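Local coordinates for protein tryptophan halogenase (PDB 2PYX) that probably acts as an FAD-dependent monooxygenase of the tryptophan halogenase family, at residues T304-A309 / P329-I334; L251-A256 / F356-E361; G282-I287 / F314-V319. One frame throughout, in Å; residues are numbered along the deposited sequence.

Contact 1. Residues T304-A309 / P329-I334; sequences TNDIDA and PRQLAI
Asp306 and Gln331 alone carry this small contact, each reaching toward the other segment across a gap of 8.7 Å between their CA atoms. The tight part lies where the end of the glutamine comes down on the face of the carboxylate. Gln331 OE1 sits 3.1 Å from Asp306 CG and slightly farther from the two carboxylate oxygens, acceptors like itself, while Gln331 NE2 leans to one side and gives Asp306 OD2 a weak bond of 3.1 Å. The two side chains cross at about a right angle, with the amide and carboxylate planes 54° apart. NE2 comes to OD2 from above the carboxylate face rather than in its plane, with an N-H...O angle of 149°, hence weak. Bringing OE1 so near a carboxylate probably costs some repulsion, which the amide NH2 would partly offset, and Arg255 of strand 255-262 packs against both side chains. The other oxygen, Asp306 OD1, is fixed by a hydrogen bond to the hydroxyl of Tyr299 on strand 292-299.

The contact joins the first turn of helix 306-317 to strand 330-333, which runs antiparallel to strand 255-262 in the large mixed sheet. Asn305 is the N-cap of that helix: its OD1 accepts from Asp308 N at 2.8 Å, a nearly straight bond that an asparagine, short and carbonyl-tipped, is well suited to make. Asp306 follows, where a negative charge is generally welcome near the helix's N-terminal end.

Away from the carboxylate the contact loosens. One water spans the gap, donating to Asp306 O at 3.0 Å and to Gln331 OE1 at 3.2 Å. Gln331 is exposed, its CG anti to the backbone N (chi1 -163°) and its chain extended beyond CG, and a long polar residue can make such a reach while remaining solvated.

Contact 2. Residues L251-A256 / F356-E361; sequences LFNDRA and FIEPLE
Glu358, Leu251 and Asn253 meet at a buried junction of the tryptophan halogenase fold, where the chain leaving helix 248-251 turns into strand 255-262 and faces the loop between strand 355-356 and helix 363-377. A classic beta bulge at Asp254 and Arg255, opposite Tyr299, starts the strand.

Glu358 loses the most surface. Its CG takes the crowded position between backbone N and carbonyl carbon (chi1 65°), and the extended chain beyond carries the carboxylate to the amide of Asn253. Asn253 ND2 donates to Glu358 OE1 at 2.8 Å with an N-H...O angle of 176°. The bond arrives on the syn side of OE1, 28° out of the carboxylate plane, yet lies in the plane of the amide. Asparagine suits this place because its two ends differ: ND2 serves the glutamate while OD1 is bonded to Tyr422 OH. Glu358 OE2 has its own partners, Tyr412 OH and Trp283 NE1, which probably spreads the buried charge over several donors.

Leu251 supplies the apolar side. Its CB, 3.7 Å from Glu358 OE1, and its CD1 shield that oxygen; CD1 also rests 4.2 Å from Ile357 CG2. A leucine in place of Glu358 would probably leave Asn253 ND2 and the two outside donors without their acceptor in a buried setting. Three residues on lies Glu361, predicted to bind L-tryptophan. A water completes the junction, accepting from Glu358 N at 3.0 Å and donating to Glu358 OE1 at 2.8 Å and to Asn253 O.

Contact 3. Residues G282-I287 / F314-V319; sequences GWIWDI and FNYLGV
A helix packed on a beta-sheet is the element here: Tyr316, in the last turn of helix 306-317, lays its ring against Ile284 and reaches Asp286, both on strand 282-288. Ile284 and Asp286 are two apart on the strand and so point to the same side, toward the helix, whereas Trp285 between them points away. Just past the tyrosine the helix ends in a Schellman motif, with Gly318 taking the positive phi that follows the final turn.

The tyrosine ring is gripped from two directions. Ile284 CG2 lies over one face, 3.7 Å from the ring centroid and only 8° off the normal, a well-centred CH-pi contact. The other branch of the same isoleucine ends in CD1, 3.5 Å from Tyr316 CB. A beta-branched residue is apt here, since one methyl can cover the ring while the longer arm covers its root. With CG anti to the backbone N (chi1 172°), the ring projects from the helix alongside Ile284 and delivers its hydroxyl to the carboxylate.

There Tyr316 OH donates to the anti lone pair of Asp286 OD2, 2.6 Å away, with OD2 near the ring plane and the carboxylate turned 67° against the ring. A water donates to Tyr316 OH at 2.8 Å and to Ile284 O at 2.9 Å, tying the hydroxyl to the strand backbone too. The hydroxyl is thus held by two bonds, which probably limits how the ring can turn; donating a short bond to the carboxylate, it would be expected to stabilise a negative charge there.

Contact 2 is the core member of the set, all its touching residues buried, while contact 1 lies at the surface and contact 3, partly buried, is intermediate. Contacts 1 and 3 use opposite ends of helix 306-317 and set it against the same sheet; Pro329 CG meets Phe314 CE1 where they touch. Contacts 1 and 2 share neighbouring strands, joined by backbone pairing such as Leu332 N to Ala256 O. Contact 3 reaches contact 2 through Trp283. Each has a carboxylate, but its setting changes: a weak amide bond near solvent, beside a firmer tyrosine partner outside the pair, in contact 1, several donors in the interior in contact 2, one tyrosine in contact 3.

Contact 1. Residues T304-A309 / P329-I334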
ATOM      1  N   THR A 304       4.815  -7.120 -24.642  1.00  9.17           N
ATOM      2  CA  THR A 304       3.592  -7.027 -25.427  1.00  9.93           C
ATOM      3  C   THR A 304       3.338  -5.603 -25.884  1.00  9.27           C
ATOM      4  O   THR A 304       3.681  -4.629 -25.203  1.00 10.02           O
ATOM      5  CB  THR A 304       2.374  -7.526 -24.644  1.00 10.81           C
ATOM      6  OG1 THR A 304       1.204  -7.419 -25.483  1.00 13.74           O
ATOM      7  CG2 THR A 304       2.107  -6.702 -23.407  1.00 10.19           C
ATOM      8  N   ASN A 305       2.720  -5.468 -27.066  1.00 11.52           N
ATOM      9  CA  ASN A 305       2.229  -4.155 -27.474  1.00 12.34           C
ATOM     10  C   ASN A 305       0.915  -3.808 -26.774  1.00 12.01           C
ATOM     11  O   ASN A 305       0.377  -4.625 -26.005  1.00 10.13           O
ATOM     12  CB  ASN A 305       2.154  -4.004 -28.998  1.00 12.92           C
ATOM     13  CG  ASN A 305       1.055  -4.804 -29.623  1.00 14.74           C
ATOM     14  OD1 ASN A 305       0.104  -5.210 -28.965  1.00 14.69           O
ATOM     15  ND2 ASN A 305       1.155  -4.986 -30.929  1.00 15.02           N
ATOM     16  N   ASP A 306       0.433  -2.585 -26.983  1.00 13.49           N
ATOM     17  CA  ASP A 306      -0.744  -2.135 -26.294  1.00 12.40           C
ATOM     18  C   ASP A 306      -2.035  -2.710 -26.872  1.00 14.27           C
ATOM     19  O   ASP A 306      -3.007  -2.925 -26.142  1.00 14.21           O
ATOM     20  CB  ASP A 306      -0.782  -0.614 -26.264  1.00 13.96           C
ATOM     21  CG  ASP A 306       0.444  -0.025 -25.610  1.00 16.63           C
ATOM     22  OD1 ASP A 306       0.849  -0.511 -24.524  1.00 14.07           O
ATOM     23  OD2 ASP A 306       1.000   0.921 -26.160  1.00 18.34           O
ATOM     24  N   ILE A 307      -2.046  -2.970 -28.172  1.00 14.60           N
ATOM     25  CA  ILE A 307      -3.216  -3.600 -28.821  1.00 14.88           C
ATOM     26  C   ILE A 307      -3.539  -4.947 -28.168  1.00 13.93           C
ATOM     27  O   ILE A 307      -4.694  -5.229 -27.784  1.00 14.79           O
ATOM     28  CB  ILE A 307      -2.923  -3.800 -30.333  1.00 15.94           C
ATOM     29  CG1 ILE A 307      -2.848  -2.430 -31.024  1.00 18.24           C
ATOM     30  CG2 ILE A 307      -3.964  -4.713 -30.972  1.00 19.41           C
ATOM     31  CD1 ILE A 307      -2.116  -2.454 -32.353  1.00 24.24           C
ATOM     32  N   ASP A 308      -2.514  -5.781 -28.033  1.00 12.41           N
ATOM     33  CA  ASP A 308      -2.670  -7.096 -27.472  1.00 13.09           C
ATOM     34  C   ASP A 308      -2.986  -7.027 -25.956  1.00 13.47           C
ATOM     35  O   ASP A 308      -3.787  -7.799 -25.422  1.00 13.71           O
ATOM     36  CB  ASP A 308      -1.422  -7.911 -27.719  1.00 14.08           C
ATOM     37  CG  ASP A 308      -1.197  -8.237 -29.175  1.00 20.74           C
ATOM     38  OD1 ASP A 308      -2.105  -8.007 -30.005  1.00 20.94           O
ATOM     39  OD2 ASP A 308      -0.091  -8.721 -29.503  1.00 21.06           O
ATOM     40  N   ALA A 309      -2.361  -6.097 -25.269  1.00 12.01           N
ATOM     41  CA  ALA A 309      -2.663  -5.924 -23.837  1.00 12.00           C
ATOM     42  C   ALA A 309      -4.120  -5.575 -23.624  1.00 12.61           C
ATOM     43  O   ALA A 309      -4.752  -6.058 -22.684  1.00 13.08           O
ATOM     44  CB  ALA A 309      -1.777  -4.858 -23.227  1.00 12.72           C
ATOM     45  N   PRO A 329     -10.782   2.228 -21.737  1.00 20.72           N
ATOM     46  CA  PRO A 329      -9.698   2.061 -20.763  1.00 21.45           C
ATOM     47  C   PRO A 329      -8.626   3.153 -20.934  1.00 21.52           C
ATOM     48  O   PRO A 329      -8.474   3.714 -22.035  1.00 23.41           O
ATOM     49  CB  PRO A 329      -9.178   0.666 -21.078  1.00 19.50           C
ATOM     50  CG  PRO A 329      -9.510   0.454 -22.526  1.00 23.38           C
ATOM     51  CD  PRO A 329     -10.811   1.146 -22.731  1.00 22.97           C
ATOM     52  N   ARG A 330      -7.914   3.490 -19.858  1.00 16.52           N
ATOM     53  CA  ARG A 330      -6.923   4.572 -19.848  1.00 17.11           C
ATOM     54  C   ARG A 330      -5.537   3.985 -19.700  1.00 17.52           C
ATOM     55  O   ARG A 330      -5.324   3.156 -18.791  1.00 16.67           O
ATOM     56  CB  ARG A 330      -7.150   5.516 -18.670  1.00 20.78           C
ATOM     57  N   GLN A 331      -4.596   4.413 -20.550  1.00 16.42           N
ATOM     58  CA  GLN A 331      -3.219   3.854 -20.544  1.00 19.61           C
ATOM     59  C   GLN A 331      -2.247   4.788 -19.863  1.00 22.57           C
ATOM     60  O   GLN A 331      -2.232   5.992 -20.137  1.00 23.92           O
ATOM     61  CB  GLN A 331      -2.682   3.539 -21.948  1.00 23.13           C
ATOM     62  CG  GLN A 331      -1.463   2.584 -21.932  1.00 24.90           C
ATOM     63  CD  GLN A 331      -0.977   2.231 -23.310  1.00 26.12           C
ATOM     64  OE1 GLN A 331      -1.695   1.587 -24.070  1.00 27.88           O
ATOM     65  NE2 GLN A 331       0.269   2.649 -23.650  1.00 24.44           N
ATOM     66  N   LEU A 332      -1.424   4.218 -18.974  1.00 20.18           N
ATOM     67  CA  LEU A 332      -0.349   4.959 -18.291  1.00 21.32           C
ATOM     68  C   LEU A 332       0.945   4.246 -18.540  1.00 20.09           C
ATOM     69  O   LEU A 332       0.971   3.018 -18.591  1.00 20.17           O
ATOM     70  CB  LEU A 332      -0.568   5.053 -16.774  1.00 22.75           C
ATOM     71  N   ALA A 333       1.997   5.027 -18.742  1.00 22.77           N
ATOM     72  CA  ALA A 333       3.348   4.493 -18.923  1.00 23.28           C
ATOM     73  C   ALA A 333       4.243   5.075 -17.862  1.00 24.12           C
ATOM     74  O   ALA A 333       4.148   6.265 -17.564  1.00 26.41           O
ATOM     75  CB  ALA A 333       3.875   4.870 -20.308  1.00 24.69           C
ATOM     76  N   ILE A 334       5.091   4.249 -17.261  1.00 22.34           N
ATOM     77  CA  ILE A 334       5.995   4.709 -16.203  1.00 21.20           C
ATOM     78  C   ILE A 334       7.402   4.122 -16.369  1.00 21.53           C
ATOM     79  O   ILE A 334       7.643   3.176 -17.158  1.00 19.30           O
ATOM     80  CB  ILE A 334       5.489   4.303 -14.794  1.00 24.09           C
ATOM     81  CG1 ILE A 334       5.448   2.797 -14.666  1.00 24.62           C
ATOM     82  CG2 ILE A 334       4.079   4.835 -14.563  1.00 31.18           C
ATOM     83  CD1 ILE A 334       5.266   2.296 -13.209  1.00 24.45           C
TER
HETATM   84  O   HOH W   1      -3.340  -1.116 -23.803  1.00 36.17           O

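Contact 2. Residues L251-A256 / F356-E361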
ATOM      1  N   LEU A 251      11.368  -5.628 -12.280  1.00  7.76           N
ATOM      2  CA  LEU A 251       9.923  -5.886 -12.346  1.00  8.94           C
ATOM      3  C   LEU A 251       9.350  -5.928 -13.759  1.00  9.16           C
ATOM      4  O   LEU A 251       8.280  -6.481 -13.932  1.00  9.31           O
ATOM      5  CB  LEU A 251       9.168  -4.832 -11.558  1.00  9.90           C
ATOM      6  CG  LEU A 251       9.480  -4.795 -10.063  1.00  9.64           C
ATOM      7  CD1 LEU A 251       8.724  -3.664  -9.396  1.00 16.11           C
ATOM      8  CD2 LEU A 251       9.199  -6.108  -9.387  1.00 13.84           C
ATOM      9  N   PHE A 252      10.034  -5.309 -14.720  1.00  7.29           N
ATOM     10  CA  PHE A 252       9.661  -5.284 -16.154  1.00  7.74           C
ATOM     11  C   PHE A 252       8.474  -4.388 -16.471  1.00  8.61           C
ATOM     12  O   PHE A 252       8.498  -3.703 -17.498  1.00  8.26           O
ATOM     13  CB  PHE A 252       9.372  -6.667 -16.739  1.00  7.97           C
ATOM     14  CG  PHE A 252      10.427  -7.706 -16.538  1.00  6.75           C
ATOM     15  CD1 PHE A 252      11.757  -7.387 -16.261  1.00  8.97           C
ATOM     16  CD2 PHE A 252      10.087  -9.042 -16.682  1.00  7.55           C
ATOM     17  CE1 PHE A 252      12.684  -8.416 -16.087  1.00  9.01           C
ATOM     18  CE2 PHE A 252      11.002 -10.018 -16.529  1.00  8.98           C
ATOM     19  CZ  PHE A 252      12.291  -9.724 -16.243  1.00  7.42           C
ATOM     20  N   ASN A 253       7.445  -4.428 -15.638  1.00  8.10           N
ATOM     21  CA  ASN A 253       6.182  -3.742 -15.951  1.00  7.88           C
ATOM     22  C   ASN A 253       6.373  -2.258 -15.998  1.00  8.27           C
ATOM     23  O   ASN A 253       6.838  -1.653 -15.036  1.00 11.49           O
ATOM     24  CB  ASN A 253       5.118  -4.133 -14.950  1.00  8.03           C
ATOM     25  CG  ASN A 253       4.950  -5.596 -14.894  1.00  7.41           C
ATOM     26  OD1 ASN A 253       4.757  -6.252 -15.953  1.00  8.83           O
ATOM     27  ND2 ASN A 253       4.947  -6.137 -13.708  1.00  9.33           N
ATOM     28  N   ASP A 254       5.881  -1.650 -17.066  1.00  7.17           N
ATOM     29  CA  ASP A 254       5.996  -0.210 -17.272  1.00  7.83           C
ATOM     30  C   ASP A 254       4.739   0.363 -17.939  1.00  9.70           C
ATOM     31  O   ASP A 254       4.773   1.478 -18.455  1.00  8.59           O
ATOM     32  CB  ASP A 254       7.253   0.138 -18.085  1.00  8.75           C
ATOM     33  CG  ASP A 254       7.289  -0.500 -19.479  1.00  9.47           C
ATOM     34  OD1 ASP A 254       6.321  -1.201 -19.859  1.00  9.66           O
ATOM     35  OD2 ASP A 254       8.310  -0.276 -20.174  1.00  9.80           O
ATOM     36  N   ARG A 255       3.649  -0.389 -17.870  1.00  8.85           N
ATOM     37  CA  ARG A 255       2.346   0.047 -18.408  1.00  8.55           C
ATOM     38  C   ARG A 255       1.238  -0.360 -17.477  1.00  8.96           C
ATOM     39  O   ARG A 255       1.341  -1.370 -16.800  1.00  7.81           O
ATOM     40  CB  ARG A 255       2.082  -0.598 -19.757  1.00  9.01           C
ATOM     41  CG  ARG A 255       3.053  -0.240 -20.840  1.00 10.07           C
ATOM     42  CD  ARG A 255       2.888   1.147 -21.341  1.00 10.59           C
ATOM     43  NE  ARG A 255       3.729   1.441 -22.498  1.00 10.66           N
ATOM     44  CZ  ARG A 255       4.977   1.890 -22.451  1.00 10.46           C
ATOM     45  NH1 ARG A 255       5.595   2.085 -21.299  1.00 12.32           N
ATOM     46  NH2 ARG A 255       5.637   2.176 -23.581  1.00 12.66           N
ATOM     47  N   ALA A 256       0.135   0.389 -17.531  1.00 11.22           N
ATOM     48  CA  ALA A 256      -1.104  -0.047 -16.907  1.00 12.74           C
ATOM     49  C   ALA A 256      -2.241   0.427 -17.782  1.00 15.25           C
ATOM     50  O   ALA A 256      -2.231   1.541 -18.312  1.00 17.16           O
ATOM     51  CB  ALA A 256      -1.237   0.505 -15.515  1.00 12.96           C
ATOM     52  N   PHE A 356       7.642   5.200  -7.319  1.00 11.89           N
ATOM     53  CA  PHE A 356       6.419   4.536  -7.683  1.00 12.69           C
ATOM     54  C   PHE A 356       6.732   3.310  -8.492  1.00 12.12           C
ATOM     55  O   PHE A 356       7.542   3.362  -9.435  1.00 13.58           O
ATOM     56  CB  PHE A 356       5.539   5.450  -8.509  1.00 13.59           C
ATOM     57  CG  PHE A 356       4.201   4.849  -8.835  1.00 19.20           C
ATOM     58  CD1 PHE A 356       3.234   4.728  -7.861  1.00 20.08           C
ATOM     59  CD2 PHE A 356       3.952   4.339 -10.091  1.00 19.67           C
ATOM     60  CE1 PHE A 356       2.001   4.144  -8.149  1.00 24.10           C
ATOM     61  CE2 PHE A 356       2.723   3.754 -10.394  1.00 24.95           C
ATOM     62  CZ  PHE A 356       1.764   3.644  -9.421  1.00 20.67           C
ATOM     63  N   ILE A 357       5.992   2.250  -8.209  1.00 12.15           N
ATOM     64  CA  ILE A 357       6.057   1.026  -8.987  1.00 12.03           C
ATOM     65  C   ILE A 357       4.623   0.529  -9.174  1.00 13.10           C
ATOM     66  O   ILE A 357       3.686   1.089  -8.594  1.00 13.37           O
ATOM     67  CB  ILE A 357       6.889  -0.035  -8.254  1.00 14.90           C
ATOM     68  CG1 ILE A 357       6.382  -0.120  -6.779  1.00 22.29           C
ATOM     69  CG2 ILE A 357       8.393   0.360  -8.280  1.00 13.40           C
ATOM     70  CD1 ILE A 357       6.788  -1.261  -6.092  1.00 27.89           C
ATOM     71  N   GLU A 358       4.458  -0.567  -9.914  1.00  9.63           N
ATOM     72  CA  GLU A 358       3.151  -1.221  -9.994  1.00 10.69           C
ATOM     73  C   GLU A 358       2.516  -1.410  -8.609  1.00 10.56           C
ATOM     74  O   GLU A 358       3.227  -1.646  -7.602  1.00 11.02           O
ATOM     75  CB  GLU A 358       3.323  -2.607 -10.643  1.00  9.12           C
ATOM     76  CG  GLU A 358       4.165  -3.568  -9.818  1.00 11.24           C
ATOM     77  CD  GLU A 358       4.604  -4.723 -10.642  1.00  9.42           C
ATOM     78  OE1 GLU A 358       5.493  -4.523 -11.493  1.00 10.26           O
ATOM     79  OE2 GLU A 358       3.984  -5.811 -10.494  1.00 10.05           O
ATOM     80  N   PRO A 359       1.186  -1.369  -8.528  1.00 10.03           N
ATOM     81  CA  PRO A 359       0.463  -1.485  -7.261  1.00 10.89           C
ATOM     82  C   PRO A 359       0.331  -2.898  -6.706  1.00  9.05           C
ATOM     83  O   PRO A 359      -0.596  -3.184  -5.937  1.00 12.98           O
ATOM     84  CB  PRO A 359      -0.917  -0.919  -7.616  1.00 11.17           C
ATOM     85  CG  PRO A 359      -1.062  -1.227  -9.035  1.00 11.03           C
ATOM     86  CD  PRO A 359       0.276  -1.076  -9.657  1.00 11.27           C
ATOM     87  N   LEU A 360       1.282  -3.774  -7.049  1.00  9.58           N
ATOM     88  CA  LEU A 360       1.329  -5.108  -6.489  1.00 10.25           C
ATOM     89  C   LEU A 360       1.671  -4.910  -5.021  1.00 14.45           C
ATOM     90  O   LEU A 360       2.680  -4.291  -4.682  1.00 12.76           O
ATOM     91  CB  LEU A 360       2.416  -5.935  -7.158  1.00  9.43           C
ATOM     92  CG  LEU A 360       2.616  -7.403  -6.787  1.00 10.54           C
ATOM     93  CD1 LEU A 360       1.363  -8.166  -7.029  1.00 14.50           C
ATOM     94  CD2 LEU A 360       3.735  -8.028  -7.584  1.00 11.21           C
ATOM     95  N   GLU A 361       0.843  -5.450  -4.169  1.00 12.07           N
ATOM     96  CA  GLU A 361       0.937  -5.309  -2.722  1.00 10.10           C
ATOM     97  C   GLU A 361       0.676  -3.884  -2.220  1.00 11.20           C
ATOM     98  O   GLU A 361       0.950  -3.603  -1.034  1.00 11.77           O
ATOM     99  CB  GLU A 361       2.235  -5.871  -2.144  1.00  9.43           C
ATOM    100  CG  GLU A 361       2.377  -7.362  -2.372  1.00 10.28           C
ATOM    101  CD  GLU A 361       1.472  -8.209  -1.499  1.00 11.20           C
ATOM    102  OE1 GLU A 361       0.820  -7.658  -0.579  1.00 11.84           O
ATOM    103  OE2 GLU A 361       1.418  -9.424  -1.740  1.00 10.57           O
TER
HETATM  104  O   HOH W   2       6.383  -1.917 -11.811  1.00 13.77           O

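Contact 3. Residues G282-I287 / F314-V319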
ATOM      1  N   GLY A 282       1.858  -9.914 -17.498  1.00  8.66           N
ATOM      2  CA  GLY A 282       1.648  -9.068 -16.343  1.00  7.61           C
ATOM      3  C   GLY A 282       0.542  -9.645 -15.476  1.00  8.45           C
ATOM      4  O   GLY A 282       0.418 -10.855 -15.351  1.00  8.59           O
ATOM      5  N   TRP A 283      -0.252  -8.785 -14.879  1.00  8.55           N
ATOM      6  CA  TRP A 283      -1.331  -9.226 -14.001  1.00  8.48           C
ATOM      7  C   TRP A 283      -2.401  -8.167 -13.976  1.00  8.99           C
ATOM      8  O   TRP A 283      -2.144  -6.971 -14.206  1.00  7.84           O
ATOM      9  CB  TRP A 283      -0.794  -9.534 -12.592  1.00  8.30           C
ATOM     10  CG  TRP A 283      -0.173  -8.362 -11.900  1.00  8.21           C
ATOM     11  CD1 TRP A 283       1.130  -7.887 -12.024  1.00 11.09           C
ATOM     12  CD2 TRP A 283      -0.816  -7.499 -10.954  1.00  6.54           C
ATOM     13  NE1 TRP A 283       1.289  -6.779 -11.225  1.00 10.99           N
ATOM     14  CE2 TRP A 283       0.127  -6.530 -10.548  1.00  9.88           C
ATOM     15  CE3 TRP A 283      -2.095  -7.442 -10.400  1.00 10.52           C
ATOM     16  CZ2 TRP A 283      -0.186  -5.509  -9.636  1.00 11.84           C
ATOM     17  CZ3 TRP A 283      -2.390  -6.477  -9.438  1.00 12.64           C
ATOM     18  CH2 TRP A 283      -1.431  -5.515  -9.068  1.00 11.68           C
ATOM     19  N   ILE A 284      -3.628  -8.615 -13.673  1.00  9.41           N
ATOM     20  CA  ILE A 284      -4.777  -7.736 -13.599  1.00  9.21           C
ATOM     21  C   ILE A 284      -5.293  -7.566 -12.175  1.00  9.17           C
ATOM     22  O   ILE A 284      -5.520  -8.569 -11.496  1.00 10.09           O
ATOM     23  CB  ILE A 284      -5.883  -8.271 -14.495  1.00  9.87           C
ATOM     24  CG1 ILE A 284      -5.473  -8.038 -15.941  1.00 12.31           C
ATOM     25  CG2 ILE A 284      -7.199  -7.588 -14.237  1.00 12.76           C
ATOM     26  CD1 ILE A 284      -6.426  -8.657 -16.999  1.00 12.35           C
ATOM     27  N   TRP A 285      -5.387  -6.309 -11.728  1.00 10.87           N
ATOM     28  CA  TRP A 285      -5.938  -5.996 -10.406  1.00 10.46           C
ATOM     29  C   TRP A 285      -7.446  -5.849 -10.518  1.00 13.01           C
ATOM     30  O   TRP A 285      -7.980  -5.526 -11.591  1.00 12.59           O
ATOM     31  CB  TRP A 285      -5.339  -4.747  -9.789  1.00 12.71           C
ATOM     32  CG  TRP A 285      -5.883  -3.440 -10.266  1.00 13.42           C
ATOM     33  CD1 TRP A 285      -7.103  -2.891  -9.988  1.00 13.81           C
ATOM     34  CD2 TRP A 285      -5.178  -2.465 -11.042  1.00 15.31           C
ATOM     35  NE1 TRP A 285      -7.196  -1.632 -10.541  1.00 13.88           N
ATOM     36  CE2 TRP A 285      -6.022  -1.359 -11.203  1.00 17.38           C
ATOM     37  CE3 TRP A 285      -3.895  -2.429 -11.619  1.00 14.87           C
ATOM     38  CZ2 TRP A 285      -5.626  -0.225 -11.920  1.00 16.42           C
ATOM     39  CZ3 TRP A 285      -3.522  -1.321 -12.338  1.00 15.01           C
ATOM     40  CH2 TRP A 285      -4.385  -0.236 -12.490  1.00 17.09           C
ATOM     41  N   ASP A 286      -8.129  -6.116  -9.406  1.00 11.38           N
ATOM     42  CA  ASP A 286      -9.584  -6.044  -9.398  1.00 11.90           C
ATOM     43  C   ASP A 286      -9.920  -5.621  -7.972  1.00 11.07           C
ATOM     44  O   ASP A 286      -9.710  -6.394  -7.040  1.00 12.81           O
ATOM     45  CB  ASP A 286     -10.179  -7.385  -9.829  1.00 13.13           C
ATOM     46  CG  ASP A 286     -11.692  -7.326 -10.042  1.00 16.33           C
ATOM     47  OD1 ASP A 286     -12.372  -6.567  -9.308  1.00 16.31           O
ATOM     48  OD2 ASP A 286     -12.175  -8.103 -10.908  1.00 18.97           O
ATOM     49  N   ILE A 287     -10.374  -4.383  -7.820  1.00 12.10           N
ATOM     50  CA  ILE A 287     -10.629  -3.735  -6.511  1.00 14.12           C
ATOM     51  C   ILE A 287     -12.132  -3.496  -6.443  1.00 15.84           C
ATOM     52  O   ILE A 287     -12.675  -2.735  -7.244  1.00 14.93           O
ATOM     53  CB  ILE A 287      -9.866  -2.393  -6.409  1.00 13.98           C
ATOM     54  CG1 ILE A 287      -8.381  -2.686  -6.116  1.00 18.73           C
ATOM     55  CG2 ILE A 287     -10.410  -1.487  -5.314  1.00 18.05           C
ATOM     56  CD1 ILE A 287      -7.487  -1.485  -6.177  1.00 23.88           C
ATOM     57  N   PHE A 314      -9.732  -7.017 -21.996  1.00 14.69           N
ATOM     58  CA  PHE A 314     -11.144  -7.203 -22.375  1.00 15.21           C
ATOM     59  C   PHE A 314     -11.570  -8.655 -22.197  1.00 14.25           C
ATOM     60  O   PHE A 314     -12.724  -8.911 -21.832  1.00 16.10           O
ATOM     61  CB  PHE A 314     -11.403  -6.709 -23.811  1.00 17.11           C
ATOM     62  CG  PHE A 314     -11.382  -5.221 -23.975  1.00 16.85           C
ATOM     63  CD1 PHE A 314     -11.236  -4.356 -22.894  1.00 20.86           C
ATOM     64  CD2 PHE A 314     -11.519  -4.650 -25.236  1.00 20.93           C
ATOM     65  CE1 PHE A 314     -11.218  -2.981 -23.063  1.00 20.63           C
ATOM     66  CE2 PHE A 314     -11.519  -3.277 -25.396  1.00 20.45           C
ATOM     67  CZ  PHE A 314     -11.382  -2.441 -24.321  1.00 19.49           C
ATOM     68  N   ASN A 315     -10.685  -9.602 -22.465  1.00 12.91           N
ATOM     69  CA  ASN A 315     -10.946 -11.009 -22.195  1.00 15.86           C
ATOM     70  C   ASN A 315     -11.258 -11.231 -20.726  1.00 17.94           C
ATOM     71  O   ASN A 315     -12.182 -11.961 -20.366  1.00 18.45           O
ATOM     72  CB  ASN A 315      -9.810 -11.910 -22.648  1.00 16.41           C
ATOM     73  CG  ASN A 315      -9.676 -11.994 -24.159  1.00 24.44           C
ATOM     74  OD1 ASN A 315     -10.589 -11.620 -24.896  1.00 25.63           O
ATOM     75  ND2 ASN A 315      -8.522 -12.475 -24.624  1.00 25.11           N
ATOM     76  N   TYR A 316     -10.469 -10.617 -19.842  1.00 15.09           N
ATOM     77  CA  TYR A 316     -10.706 -10.763 -18.399  1.00 14.04           C
ATOM     78  C   TYR A 316     -12.080 -10.230 -18.013  1.00 17.01           C
ATOM     79  O   TYR A 316     -12.745 -10.796 -17.123  1.00 17.55           O
ATOM     80  CB  TYR A 316      -9.593 -10.023 -17.616  1.00 14.05           C
ATOM     81  CG  TYR A 316      -9.817  -9.946 -16.117  1.00 10.84           C
ATOM     82  CD1 TYR A 316      -9.328 -10.923 -15.258  1.00 13.60           C
ATOM     83  CD2 TYR A 316     -10.520  -8.888 -15.563  1.00 11.08           C
ATOM     84  CE1 TYR A 316      -9.530 -10.833 -13.895  1.00 11.70           C
ATOM     85  CE2 TYR A 316     -10.732  -8.800 -14.174  1.00 13.90           C
ATOM     86  CZ  TYR A 316     -10.253  -9.802 -13.369  1.00 11.54           C
ATOM     87  OH  TYR A 316     -10.437  -9.760 -11.990  1.00 13.55           O
ATOM     88  N   LEU A 317     -12.483  -9.128 -18.646  1.00 17.03           N
ATOM     89  CA  LEU A 317     -13.790  -8.501 -18.386  1.00 19.27           C
ATOM     90  C   LEU A 317     -14.935  -9.284 -19.021  1.00 21.05           C
ATOM     91  O   LEU A 317     -16.081  -9.070 -18.649  1.00 25.53           O
ATOM     92  CB  LEU A 317     -13.823  -7.065 -18.904  1.00 20.00           C
ATOM     93  CG  LEU A 317     -12.853  -6.052 -18.246  1.00 20.86           C
ATOM     94  CD1 LEU A 317     -12.828  -4.723 -19.005  1.00 22.69           C
ATOM     95  CD2 LEU A 317     -13.164  -5.843 -16.768  1.00 21.26           C
ATOM     96  N   GLY A 318     -14.627 -10.161 -19.969  1.00 21.17           N
ATOM     97  CA  GLY A 318     -15.654 -10.967 -20.629  1.00 23.79           C
ATOM     98  C   GLY A 318     -16.423 -10.175 -21.670  1.00 27.32           C
ATOM     99  O   GLY A 318     -17.611 -10.448 -21.903  1.00 28.93           O
ATOM    100  N   VAL A 319     -15.775  -9.198 -22.300  1.00 28.60           N
ATOM    101  CA  VAL A 319     -16.433  -8.343 -23.282  1.00 30.57           C
ATOM    102  C   VAL A 319     -15.751  -8.443 -24.636  1.00 31.57           C
ATOM    103  O   VAL A 319     -14.545  -8.592 -24.730  1.00 32.08           O
ATOM    104  CB  VAL A 319     -16.510  -6.857 -22.831  1.00 29.68           C
ATOM    105  CG1 VAL A 319     -17.226  -6.756 -21.499  1.00 34.31           C
ATOM    106  CG2 VAL A 319     -15.127  -6.199 -22.731  1.00 30.14           C
TER
HETATM  107  O   HOH W   3      -7.920 -10.059 -10.691  1.00 10.55           O